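Local atomic coordinates of K5 lyase (Enterobacteria phage k1-5, PDB entry 2X3H), a protein that cleaves the glycosaminoglycan-like K5 capsular polysaccharide by a lyase reaction, probably as a trimeric tail spike with which the phage opens the bacterial capsule. Residues V100-G105 with S122-T127; T145-K150 with F175-G180; K390-R395 with A422-Q427; N332-G337 with F367-A372. One frame throughout, in Å; residues are numbered along the deposited sequence.

Interaction 1 of 4, residues V100-G105 with S122-T127; sequences VFSSSG and SHRSST
Ser102 and Arg124 make the polar centre of this contact, between two parallel strand ends whose backbones are already stitched together. The tight part is the parallel backbone pairing. Phe101 O receives Ser122 N, Ser103 N gives to Ser122 O at 3.0 Å, and Arg124 N reaches Ser103 O at 2.8 Å, so Ser122 bonds to both Phe101 and Ser103, and Ser103 to both Ser122 and Arg124. On the face carrying Ser102 and Ser122, small side chains suit the close pairing. Arg124 runs its extended chain back across this face: with CG anti to the backbone N (chi1 -170°), CG comes within 3.3 Å of Ser102 OG, and NH1 then donates to that same OG at 2.9 Å, the hydroxyl lying near the guanidinium plane. Thr77 O takes a second bond from NH1, which should limit its rotation. Water 1 links Ser102 OG to Ser122 OG. Val100 adds one apolar touch, CG1 to Ser122 CB at 3.7 Å.

Beyond the strands the contact loosens. Ser104 meets Ser125 through CB against OG at 3.5 Å, and the edge of the His123 ring faces Ser103 O and the backbone of Gly105 without a bond. Gly105 is exposed at this end, and Arg124, though bonded to Ser102, is exposed as well.

The pair joins two successive early coils of a right-handed parallel beta-helix. Phe101 points away from strand 119-123 onto Ile84 of helix 81-88, Ser103 OG bonds to Tyr130, whose ring stacks with His123, and strand 144-147 continues the hydrogen bonding beyond His123.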
loop_
_atom_site.group_PDB
_atom_site.type_symbol
_atom_site.label_atom_id
_atom_site.label_comp_id
_atom_site.label_asym_id
_atom_site.label_seq_id
_atom_site.Cartn_x
_atom_site.Cartn_y
_atom_site.Cartn_z
ATOM N N VAL A 100 -9.676 -20.694 -36.553
ATOM C CA VAL A 100 -8.308 -20.982 -36.188
ATOM C C VAL A 100 -7.481 -20.818 -37.452
ATOM O O VAL A 100 -7.693 -21.525 -38.445
ATOM C CB VAL A 100 -8.164 -22.410 -35.625
ATOM C CG1 VAL A 100 -6.711 -22.696 -35.261
ATOM C CG2 VAL A 100 -9.074 -22.607 -34.412
ATOM N N PHE A 101 -6.552 -19.869 -37.427
ATOM C CA PHE A 101 -5.859 -19.461 -38.641
ATOM C C PHE A 101 -4.424 -19.928 -38.613
ATOM O O PHE A 101 -3.567 -19.340 -37.945
ATOM C CB PHE A 101 -5.968 -17.948 -38.825
ATOM C CG PHE A 101 -7.382 -17.470 -38.956
ATOM C CD1 PHE A 101 -8.174 -17.253 -37.822
ATOM C CD2 PHE A 101 -7.939 -17.255 -40.212
ATOM C CE1 PHE A 101 -9.492 -16.829 -37.942
ATOM C CE2 PHE A 101 -9.238 -16.813 -40.342
ATOM C CZ PHE A 101 -10.027 -16.603 -39.210
ATOM N N SER A 102 -4.175 -21.023 -39.322
ATOM C CA SER A 102 -2.852 -21.602 -39.392
ATOM C C SER A 102 -1.946 -20.678 -40.180
ATOM O O SER A 102 -2.251 -20.341 -41.327
ATOM C CB SER A 102 -2.920 -22.973 -40.073
ATOM O OG SER A 102 -1.631 -23.555 -40.115
ATOM N N SER A 103 -0.836 -20.259 -39.577
ATOM C CA SER A 103 0.021 -19.264 -40.202
ATOM C C SER A 103 1.456 -19.337 -39.685
ATOM O O SER A 103 1.692 -19.528 -38.484
ATOM C CB SER A 103 -0.565 -17.846 -40.035
ATOM O OG SER A 103 -1.102 -17.659 -38.727
ATOM N N SER A 104 2.409 -19.202 -40.606
ATOM C CA SER A 104 3.829 -19.207 -40.269
ATOM C C SER A 104 4.235 -17.823 -39.782
ATOM O O SER A 104 3.374 -16.976 -39.539
ATOM C CB SER A 104 4.658 -19.598 -41.496
ATOM O OG SER A 104 4.135 -20.779 -42.085
ATOM N N GLY A 105 5.539 -17.598 -39.654
ATOM C CA GLY A 105 6.056 -16.324 -39.147
ATOM C C GLY A 105 5.631 -15.151 -40.006
ATOM O O GLY A 105 5.575 -15.262 -41.231
ATOM N N SER A 122 -2.830 -19.544 -35.009
ATOM C CA SER A 122 -2.132 -20.788 -34.690
ATOM C C SER A 122 -0.843 -20.943 -35.488
ATOM O O SER A 122 -0.876 -21.147 -36.709
ATOM C CB SER A 122 -3.055 -21.982 -34.931
ATOM O OG SER A 122 -2.383 -23.201 -34.681
ATOM N N HIS A 123 0.286 -20.855 -34.794
ATOM C CA HIS A 123 1.595 -20.912 -35.433
ATOM C C HIS A 123 1.778 -22.239 -36.165
ATOM O O HIS A 123 1.689 -23.319 -35.566
ATOM C CB HIS A 123 2.708 -20.699 -34.401
ATOM C CG HIS A 123 4.024 -20.280 -34.991
ATOM N ND1 HIS A 123 5.206 -20.345 -34.283
ATOM C CD2 HIS A 123 4.344 -19.787 -36.213
ATOM C CE1 HIS A 123 6.198 -19.911 -35.043
ATOM N NE2 HIS A 123 5.701 -19.559 -36.217
ATOM N N ARG A 124 2.040 -22.137 -37.467
ATOM C CA ARG A 124 2.136 -23.292 -38.366
ATOM C C ARG A 124 3.540 -23.909 -38.376
ATOM O O ARG A 124 3.707 -25.088 -38.705
ATOM C CB ARG A 124 1.743 -22.843 -39.780
ATOM C CG ARG A 124 1.547 -23.948 -40.795
ATOM C CD ARG A 124 1.265 -23.353 -42.162
ATOM N NE ARG A 124 1.100 -24.380 -43.189
ATOM C CZ ARG A 124 -0.035 -25.035 -43.401
ATOM N NH1 ARG A 124 -1.098 -24.779 -42.652
ATOM N NH2 ARG A 124 -0.113 -25.952 -44.360
ATOM N N SER A 125 4.547 -23.111 -38.022
ATOM C CA SER A 125 5.929 -23.579 -37.971
ATOM C C SER A 125 6.192 -24.239 -36.636
ATOM O O SER A 125 5.509 -23.949 -35.649
ATOM C CB SER A 125 6.901 -22.409 -38.159
ATOM O OG SER A 125 6.501 -21.597 -39.244
ATOM N N SER A 126 7.185 -25.124 -36.601
ATOM C CA SER A 126 7.504 -25.848 -35.375
ATOM C C SER A 126 8.656 -25.200 -34.625
ATOM O O SER A 126 9.065 -25.683 -33.576
ATOM C CB SER A 126 7.830 -27.318 -35.681
ATOM O OG SER A 126 9.033 -27.420 -36.412
ATOM N N THR A 127 9.174 -24.104 -35.165
ATOM C CA THR A 127 10.258 -23.385 -34.507
ATOM C C THR A 127 10.274 -21.912 -34.916
ATOM O O THR A 127 9.631 -21.522 -35.894
ATOM C CB THR A 127 11.620 -24.024 -34.830
ATOM O OG1 THR A 127 12.645 -23.439 -34.012
ATOM C CG2 THR A 127 11.959 -23.837 -36.310
HETATM O O HOH W 1 -1.336 -24.187 -37.498
#

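Interaction 2 of 4, residues T145-K150 with F175-G180; sequences TVESNK and FSNVKG
Segments 145-150 and 175-180 run nearly parallel, their end-to-end directions 12° apart, with Val146 level with Phe175 and Glu147 with Ser176. Val146 O takes the N-H of Ser176 at 2.9 Å, and Ser176 O takes that of Ser148 at 3.1 Å; both bonds are nearly straight. Val146 and Phe175 lie side by side on the buried face, CB of the valine 3.8 Å from CD2 of the ring, apolar groups filling the interior. On the other face Ser176 OG sits between its own backbone N and carbonyl carbon (chi1 58°), which brings it over Glu147, 3.3 Å from CB.

This is the rung-to-rung stacking of a parallel beta-helix, in which each strand lies above its counterpart one coil earlier, and at Asn177 the chain turns a corner out of the sheet. Asparagine tolerates the positive phi there, and its amide supplies a bond where the regular strand pairing has ended: ND2 donates to Ser148 O at 2.9 Å; the oxygen lies near the Asn177 amide plane, while ND2 stands above the plane of the Ser148 carbonyl.

Past the corner the chains separate and water enters. Water 2 joins Ser148 OG to Lys179 N, water 3 joins Lys150 N to Asn177 O, and water 4 joins Lys150 O to Lys179 NZ. Lys150 extends its chain over to the Lys179 backbone, where NZ bonds to Lys179 O at 2.9 Å. Thr155 O and Gly157 O also accept from this ammonium, so a partly exposed lysine is gripped by three carbonyls. Glycine suits position 180, with its positive phi and Lys150 CD pressing close, and Asn149 turns its ND2 the other way, to His123 O.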
loop_
_atom_site.group_PDB
_atom_site.type_symbol
_atom_site.label_atom_id
_atom_site.label_comp_id
_atom_site.label_asym_id
_atom_site.label_seq_id
_atom_site.Cartn_x
_atom_site.Cartn_y
_atom_site.Cartn_z
ATOM N N THR A 145 -6.460 -14.936 -29.385
ATOM C CA THR A 145 -5.602 -15.972 -28.832
ATOM C C THR A 145 -4.442 -16.204 -29.791
ATOM O O THR A 145 -4.633 -16.203 -31.007
ATOM C CB THR A 145 -6.396 -17.277 -28.656
ATOM O OG1 THR A 145 -7.449 -17.059 -27.704
ATOM C CG2 THR A 145 -5.479 -18.403 -28.189
ATOM N N VAL A 146 -3.247 -16.377 -29.234
ATOM C CA VAL A 146 -2.049 -16.723 -30.001
ATOM C C VAL A 146 -1.544 -18.073 -29.513
ATOM O O VAL A 146 -1.151 -18.222 -28.357
ATOM C CB VAL A 146 -0.966 -15.631 -29.866
ATOM C CG1 VAL A 146 0.304 -16.004 -30.645
ATOM C CG2 VAL A 146 -1.520 -14.288 -30.337
ATOM N N GLU A 147 -1.598 -19.065 -30.398
ATOM C CA GLU A 147 -1.243 -20.429 -30.053
ATOM C C GLU A 147 0.095 -20.828 -30.663
ATOM O O GLU A 147 0.333 -20.606 -31.850
ATOM C CB GLU A 147 -2.329 -21.391 -30.549
ATOM C CG GLU A 147 -2.027 -22.839 -30.210
ATOM C CD GLU A 147 -3.137 -23.808 -30.581
ATOM O OE1 GLU A 147 -4.205 -23.376 -31.080
ATOM O OE2 GLU A 147 -2.928 -25.026 -30.357
ATOM N N SER A 148 0.942 -21.427 -29.858
ATOM C CA SER A 148 2.222 -21.918 -30.357
ATOM C C SER A 148 2.110 -23.416 -30.686
ATOM O O SER A 148 1.186 -24.087 -30.221
ATOM C CB SER A 148 3.319 -21.614 -29.317
ATOM O OG SER A 148 4.591 -22.069 -29.723
ATOM N N ASN A 149 3.054 -23.923 -31.497
ATOM C CA ASN A 149 3.082 -25.344 -31.862
ATOM C C ASN A 149 4.521 -25.825 -32.022
ATOM O O ASN A 149 4.890 -26.384 -33.064
ATOM C CB ASN A 149 2.309 -25.586 -33.160
ATOM C CG ASN A 149 0.815 -25.512 -32.964
ATOM O OD1 ASN A 149 0.223 -26.353 -32.281
ATOM N ND2 ASN A 149 0.189 -24.500 -33.564
ATOM N N LYS A 150 5.334 -25.595 -30.997
ATOM C CA LYS A 150 6.767 -25.870 -31.059
ATOM C C LYS A 150 7.054 -27.376 -31.092
ATOM O O LYS A 150 6.336 -28.158 -30.481
ATOM C CB LYS A 150 7.477 -25.222 -29.863
ATOM C CG LYS A 150 7.633 -23.710 -30.001
ATOM C CD LYS A 150 8.345 -23.102 -28.796
ATOM C CE LYS A 150 8.654 -21.637 -29.032
ATOM N NZ LYS A 150 9.294 -21.040 -27.802
ATOM N N PHE A 175 -2.444 -16.351 -24.511
ATOM C CA PHE A 175 -1.339 -17.080 -25.122
ATOM C C PHE A 175 -1.433 -18.537 -24.711
ATOM O O PHE A 175 -1.435 -18.851 -23.516
ATOM C CB PHE A 175 0.002 -16.483 -24.684
ATOM C CG PHE A 175 0.242 -15.093 -25.222
ATOM C CD1 PHE A 175 -0.036 -13.973 -24.437
ATOM C CD2 PHE A 175 0.717 -14.901 -26.512
ATOM C CE1 PHE A 175 0.166 -12.681 -24.922
ATOM C CE2 PHE A 175 0.927 -13.614 -27.017
ATOM C CZ PHE A 175 0.647 -12.494 -26.225
ATOM N N SER A 176 -1.513 -19.430 -25.695
ATOM C CA SER A 176 -1.765 -20.840 -25.403
ATOM C C SER A 176 -0.675 -21.758 -25.954
ATOM O O SER A 176 0.040 -21.388 -26.900
ATOM C CB SER A 176 -3.121 -21.258 -25.970
ATOM O OG SER A 176 -3.169 -21.034 -27.365
ATOM N N ASN A 177 -0.561 -22.945 -25.345
ATOM C CA ASN A 177 0.385 -23.979 -25.743
ATOM C C ASN A 177 1.823 -23.463 -25.760
ATOM O O ASN A 177 2.613 -23.786 -26.640
ATOM C CB ASN A 177 -0.003 -24.563 -27.104
ATOM C CG ASN A 177 0.461 -25.991 -27.272
ATOM O OD1 ASN A 177 0.500 -26.759 -26.301
ATOM N ND2 ASN A 177 0.810 -26.366 -28.503
ATOM N N VAL A 178 2.152 -22.640 -24.775
ATOM C CA VAL A 178 3.472 -22.005 -24.727
ATOM C C VAL A 178 4.501 -23.012 -24.225
ATOM O O VAL A 178 4.253 -23.708 -23.229
ATOM C CB VAL A 178 3.451 -20.784 -23.784
ATOM C CG1 VAL A 178 4.703 -19.930 -23.958
ATOM C CG2 VAL A 178 2.207 -19.960 -24.037
ATOM N N LYS A 179 5.639 -23.094 -24.918
ATOM C CA LYS A 179 6.700 -24.068 -24.611
ATOM C C LYS A 179 8.103 -23.533 -24.899
ATOM O O LYS A 179 8.269 -22.463 -25.512
ATOM C CB LYS A 179 6.508 -25.352 -25.442
ATOM C CG LYS A 179 5.240 -26.125 -25.160
ATOM C CD LYS A 179 5.123 -27.347 -26.086
ATOM C CE LYS A 179 3.751 -27.999 -25.928
ATOM N NZ LYS A 179 3.552 -29.211 -26.796
ATOM N N GLY A 180 9.114 -24.309 -24.495
ATOM C CA GLY A 180 10.497 -24.043 -24.875
ATOM C C GLY A 180 11.048 -22.761 -24.303
ATOM O O GLY A 180 10.630 -22.314 -23.229
HETATM O O HOH W 2 5.835 -21.190 -27.206
HETATM O O HOH W 3 3.992 -25.212 -28.621
HETATM O O HOH W 4 3.674 -27.943 -29.356
#

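Interaction 3 of 4, residues K390-R395 with A422-Q427; sequences KHPGRR and APALGQ
The touching residues lie outside regular strands: 390-395 bends in a type II' beta turn from Pro392 to Arg395, while 422-427 makes a short 3-10 turn at 423-425, and one water bridges them, accepting from Ala424 N and giving a weak bond to Lys390 O. Pro392 makes the central apolar contact. Its CG lies 3.8 Å from Leu425 CD2, the two side chains sliding past each other in opposite directions, and its CD meets Ala424 CB at 3.9 Å. A rigid ring against a branched leucine and a small methyl makes a snug, apolar seam. Leu425 CD2 also comes 3.6 Å from Arg395 O. The loops follow strands of neighbouring coils near the C-terminal end of the beta-helix, and the tight turn back to Gln427 is a G1 beta bulge, Gly426 and Gln427 both facing Ala422. Gly393 accepts the turn's positive phi and leaves room for Arg395 NH1. That NH1 folds back on Pro392 O at 3.0 Å, opposite in face to Arg395 N, and also bonds Pro368 O, while NH2 bonds Ala372 O. The chain of Lys390 is bent, so that its NZ lies 3.7 Å from Pro423 CG. Arg384 of the second subunit bonds to Gly393 O and Arg395 O, and Ser433 of that subunit to Leu425 O.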
loop_
_atom_site.group_PDB
_atom_site.type_symbol
_atom_site.label_atom_id
_atom_site.label_comp_id
_atom_site.label_asym_id
_atom_site.label_seq_id
_atom_site.Cartn_x
_atom_site.Cartn_y
_atom_site.Cartn_z
ATOM N N LYS A 390 6.247 -6.832 10.646
ATOM C CA LYS A 390 5.026 -6.158 11.111
ATOM C C LYS A 390 4.114 -7.071 11.927
ATOM O O LYS A 390 3.386 -6.605 12.804
ATOM C CB LYS A 390 4.255 -5.535 9.948
ATOM C CG LYS A 390 5.021 -4.448 9.192
ATOM C CD LYS A 390 4.749 -3.051 9.723
ATOM C CE LYS A 390 5.466 -2.807 11.031
ATOM N NZ LYS A 390 4.585 -3.085 12.207
ATOM N N HIS A 391 4.153 -8.363 11.613
ATOM C CA HIS A 391 3.584 -9.362 12.502
ATOM C C HIS A 391 4.526 -10.562 12.537
ATOM O O HIS A 391 4.987 -11.016 11.496
ATOM C CB HIS A 391 2.166 -9.777 12.116
ATOM C CG HIS A 391 1.498 -10.581 13.185
ATOM N ND1 HIS A 391 0.584 -10.053 14.070
ATOM C CD2 HIS A 391 1.676 -11.872 13.550
ATOM C CE1 HIS A 391 0.213 -10.993 14.926
ATOM N NE2 HIS A 391 0.863 -12.104 14.629
ATOM N N PRO A 392 4.856 -11.039 13.741
ATOM C CA PRO A 392 5.859 -12.098 13.870
ATOM C C PRO A 392 5.349 -13.534 13.657
ATOM O O PRO A 392 6.088 -14.482 13.942
ATOM C CB PRO A 392 6.329 -11.925 15.321
ATOM C CG PRO A 392 5.097 -11.496 16.033
ATOM C CD PRO A 392 4.372 -10.577 15.054
ATOM N N GLY A 393 4.112 -13.706 13.185
ATOM C CA GLY A 393 3.538 -15.055 13.121
ATOM C C GLY A 393 3.371 -15.575 14.540
ATOM O O GLY A 393 2.866 -14.840 15.399
ATOM N N ARG A 394 3.805 -16.818 14.801
ATOM C CA ARG A 394 3.705 -17.378 16.170
ATOM C C ARG A 394 4.963 -17.153 17.001
ATOM O O ARG A 394 5.068 -17.649 18.127
ATOM C CB ARG A 394 3.399 -18.881 16.148
ATOM C CG ARG A 394 2.140 -19.272 15.367
ATOM C CD ARG A 394 0.894 -18.623 15.925
ATOM N NE ARG A 394 -0.295 -18.945 15.129
ATOM C CZ ARG A 394 -0.638 -18.309 14.010
ATOM N NH1 ARG A 394 0.116 -17.318 13.547
ATOM N NH2 ARG A 394 -1.742 -18.656 13.359
ATOM N N ARG A 395 5.926 -16.424 16.453
ATOM C CA ARG A 395 7.181 -16.201 17.176
ATOM C C ARG A 395 6.978 -15.190 18.309
ATOM O O ARG A 395 6.238 -14.220 18.158
ATOM C CB ARG A 395 8.269 -15.698 16.232
ATOM C CG ARG A 395 8.546 -16.654 15.097
ATOM C CD ARG A 395 9.391 -16.012 14.000
ATOM N NE ARG A 395 9.461 -16.911 12.854
ATOM C CZ ARG A 395 8.514 -17.036 11.924
ATOM N NH1 ARG A 395 7.402 -16.301 11.979
ATOM N NH2 ARG A 395 8.686 -17.911 10.925
ATOM N N ALA A 422 10.600 -5.682 15.337
ATOM C CA ALA A 422 9.343 -6.454 15.438
ATOM C C ALA A 422 8.472 -5.781 16.499
ATOM O O ALA A 422 8.483 -6.187 17.674
ATOM C CB ALA A 422 9.627 -7.883 15.826
ATOM N N PRO A 423 7.729 -4.736 16.093
ATOM C CA PRO A 423 6.988 -3.905 17.056
ATOM C C PRO A 423 5.979 -4.680 17.934
ATOM O O PRO A 423 5.831 -4.341 19.103
ATOM C CB PRO A 423 6.301 -2.852 16.172
ATOM C CG PRO A 423 7.130 -2.829 14.885
ATOM C CD PRO A 423 7.579 -4.257 14.704
ATOM N N ALA A 424 5.304 -5.707 17.404
ATOM C CA ALA A 424 4.345 -6.471 18.231
ATOM C C ALA A 424 5.019 -7.135 19.416
ATOM O O ALA A 424 4.383 -7.396 20.453
ATOM C CB ALA A 424 3.613 -7.526 17.404
ATOM N N LEU A 425 6.305 -7.435 19.248
ATOM C CA LEU A 425 7.117 -8.066 20.291
ATOM C C LEU A 425 7.866 -7.039 21.132
ATOM O O LEU A 425 8.649 -7.408 22.016
ATOM C CB LEU A 425 8.155 -8.989 19.643
ATOM C CG LEU A 425 7.587 -10.130 18.784
ATOM C CD1 LEU A 425 8.710 -11.019 18.236
ATOM C CD2 LEU A 425 6.543 -10.972 19.559
ATOM N N GLY A 426 7.710 -5.763 20.797
ATOM C CA GLY A 426 8.461 -4.718 21.482
ATOM C C GLY A 426 9.962 -4.832 21.271
ATOM O O GLY A 426 10.734 -4.386 22.116
ATOM N N GLN A 427 10.381 -5.393 20.128
ATOM C CA GLN A 427 11.777 -5.808 19.936
ATOM C C GLN A 427 12.451 -5.009 18.834
ATOM O O GLN A 427 11.988 -5.014 17.695
ATOM C CB GLN A 427 11.835 -7.297 19.588
ATOM C CG GLN A 427 13.223 -7.862 19.523
ATOM C CD GLN A 427 13.214 -9.372 19.561
ATOM O OE1 GLN A 427 12.248 -10.008 19.127
ATOM N NE2 GLN A 427 14.288 -9.956 20.081
HETATM O O HOH W 5 5.355 -6.913 14.823
#

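Interaction 4 of 4, residues N332-G337 with F367-A372; sequences NVLMSG and FPSYSA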
loop_
_atom_site.group_PDB
_atom_site.type_symbol
_atom_site.label_atom_id
_atom_site.label_comp_id
_atom_site.label_asym_id
_atom_site.label_seq_id
_atom_site.Cartn_x
_atom_site.Cartn_y
_atom_site.Cartn_z
ATOM N N ASN A 332 4.840 -4.668 2.494
ATOM C CA ASN A 332 3.754 -5.626 2.721
ATOM C C ASN A 332 3.922 -6.946 1.978
ATOM O O ASN A 332 3.141 -7.259 1.077
ATOM C CB ASN A 332 2.399 -5.004 2.366
ATOM C CG ASN A 332 2.004 -3.884 3.299
ATOM O OD1 ASN A 332 1.147 -3.066 2.958
ATOM N ND2 ASN A 332 2.629 -3.831 4.462
ATOM N N VAL A 333 4.934 -7.714 2.371
ATOM C CA VAL A 333 5.107 -9.087 1.897
ATOM C C VAL A 333 4.438 -10.028 2.898
ATOM O O VAL A 333 4.911 -10.184 4.024
ATOM C CB VAL A 333 6.589 -9.473 1.765
ATOM C CG1 VAL A 333 6.728 -10.862 1.157
ATOM C CG2 VAL A 333 7.332 -8.438 0.919
ATOM N N LEU A 334 3.340 -10.644 2.490
ATOM C CA LEU A 334 2.634 -11.602 3.335
ATOM C C LEU A 334 2.950 -12.992 2.795
ATOM O O LEU A 334 2.571 -13.330 1.672
ATOM C CB LEU A 334 1.130 -11.310 3.298
ATOM C CG LEU A 334 0.164 -12.274 4.010
ATOM C CD1 LEU A 334 0.731 -12.929 5.245
ATOM C CD2 LEU A 334 -1.218 -11.641 4.254
ATOM N N MET A 335 3.676 -13.781 3.577
ATOM C CA MET A 335 4.084 -15.111 3.123
ATOM C C MET A 335 3.594 -16.197 4.084
ATOM O O MET A 335 3.667 -16.049 5.304
ATOM C CB MET A 335 5.607 -15.153 2.960
ATOM C CG MET A 335 6.186 -16.505 2.524
ATOM S SD MET A 335 7.893 -16.244 2.033
ATOM C CE MET A 335 8.668 -17.817 2.407
ATOM N N SER A 336 3.086 -17.292 3.529
ATOM C CA SER A 336 2.626 -18.381 4.372
ATOM C C SER A 336 2.820 -19.711 3.664
ATOM O O SER A 336 3.267 -19.744 2.527
ATOM C CB SER A 336 1.161 -18.176 4.760
ATOM O OG SER A 336 0.304 -18.356 3.648
ATOM N N GLY A 337 2.506 -20.809 4.351
ATOM C CA GLY A 337 2.592 -22.124 3.720
ATOM C C GLY A 337 3.952 -22.788 3.776
ATOM O O GLY A 337 4.220 -23.725 3.012
ATOM N N PHE A 367 5.523 -10.064 6.777
ATOM C CA PHE A 367 4.611 -10.827 7.622
ATOM C C PHE A 367 4.920 -12.317 7.394
ATOM O O PHE A 367 4.314 -12.943 6.512
ATOM C CB PHE A 367 3.158 -10.553 7.188
ATOM C CG PHE A 367 2.741 -9.117 7.325
ATOM C CD1 PHE A 367 2.960 -8.215 6.292
ATOM C CD2 PHE A 367 2.146 -8.661 8.496
ATOM C CE1 PHE A 367 2.573 -6.868 6.427
ATOM C CE2 PHE A 367 1.762 -7.348 8.640
ATOM C CZ PHE A 367 1.969 -6.442 7.617
ATOM N N PRO A 368 5.882 -12.885 8.150
ATOM C CA PRO A 368 6.235 -14.313 8.057
ATOM C C PRO A 368 5.203 -15.187 8.789
ATOM O O PRO A 368 5.467 -15.723 9.871
ATOM C CB PRO A 368 7.618 -14.374 8.718
ATOM C CG PRO A 368 7.563 -13.260 9.761
ATOM C CD PRO A 368 6.750 -12.151 9.099
ATOM N N SER A 369 4.025 -15.302 8.180
ATOM C CA SER A 369 2.917 -16.073 8.756
ATOM C C SER A 369 3.082 -17.566 8.469
ATOM O O SER A 369 2.280 -18.186 7.753
ATOM C CB SER A 369 1.590 -15.540 8.215
ATOM O OG SER A 369 1.473 -14.146 8.509
ATOM N N TYR A 370 4.149 -18.130 9.017
ATOM C CA TYR A 370 4.482 -19.530 8.811
ATOM C C TYR A 370 5.400 -20.008 9.934
ATOM O O TYR A 370 6.018 -19.190 10.641
ATOM C CB TYR A 370 5.144 -19.719 7.441
ATOM C CG TYR A 370 6.408 -18.904 7.216
ATOM C CD1 TYR A 370 7.616 -19.281 7.798
ATOM C CD2 TYR A 370 6.395 -17.777 6.390
ATOM C CE1 TYR A 370 8.780 -18.543 7.584
ATOM C CE2 TYR A 370 7.552 -17.032 6.172
ATOM C CZ TYR A 370 8.733 -17.415 6.763
ATOM O OH TYR A 370 9.880 -16.693 6.539
ATOM N N SER A 371 5.501 -21.323 10.092
ATOM C CA SER A 371 6.250 -21.899 11.219
ATOM C C SER A 371 7.719 -22.247 10.944
ATOM O O SER A 371 8.501 -22.447 11.885
ATOM C CB SER A 371 5.511 -23.112 11.784
ATOM O OG SER A 371 5.478 -24.175 10.843
ATOM N N ALA A 372 8.106 -22.347 9.670
ATOM C CA ALA A 372 9.520 -22.561 9.335
ATOM C C ALA A 372 10.400 -21.510 10.027
ATOM O O ALA A 372 9.984 -20.356 10.203
ATOM C CB ALA A 372 9.725 -22.524 7.816
HETATM O O HOH W 6 1.707 -20.864 6.976
#
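Met335 and Tyr370 meet in an oblique Met-aromatic contact, in which the sulfur SD stands 5.3 Å from the ring centroid and 57° off its normal, neither squarely over the face nor in the plane. The methionine reaches there with its chain extended, CG anti to the backbone N (chi1 178°), and its CG lies 3.9 Å from Tyr370 CE2. A long, flexible thioether suits a place where it must follow an aromatic ring that crosses it. The Tyr370 ring also turns its edge to Met335 O, with CD2 at 3.4 Å.

Behind this pair the strands are bonded in parallel. Val333 O receives Phe367 N at 2.8 Å, nearly along the carbonyl axis, and Phe367 O receives Met335 N at 3.1 Å. The register then frays: the bond from Ser369 N to Met335 O is weak, and Pro368 and Ser369 each centre an inverse gamma turn. Water 6 takes over where the strands part, accepting from Gly337 N and donating to Ser369 O. The backbone angles at Gly337 call for glycine, since a CB would be jammed against the carbonyl O of Ser336.

On the face of Leu334 and Phe367, Leu334 CD1 rests on Phe367 CB at 3.9 Å and also nears Ser369 OG. The phenylalanine ring points its edge at Val333 O, and Tyr363 of the second subunit meets that ring edge-to-face.

Strand 302-309 flanks 332-337 on the far side from 367-372, while Met335 and Val333 pack on Ile352 of strand 349-355, and Tyr370 on Ala350 of the same strand, its hydroxyl bonding to Gly374.

Overall arrangement
From the N terminus, interaction 1 closes a loop that leaves 16 residues between segments 100-105 and 122-127, and interaction 2 one with 24 between 145-150 and 175-180. The two touch through neighbouring strands 119-123 and 144-147, where His123 N meets Glu147 O. After several further coils of the beta-helix, interaction 4 joins 329-336 to 363-369, and interaction 3 links the loops after 386-389 and 419-422. All four follow in series, none nesting or crossing. Interactions 3 and 4 meet where Arg395 reaches Pro368 and Ala372, and both touch the second subunit. Interactions 1 and 3, the first and last along the chain, have centres about 55 Å apart.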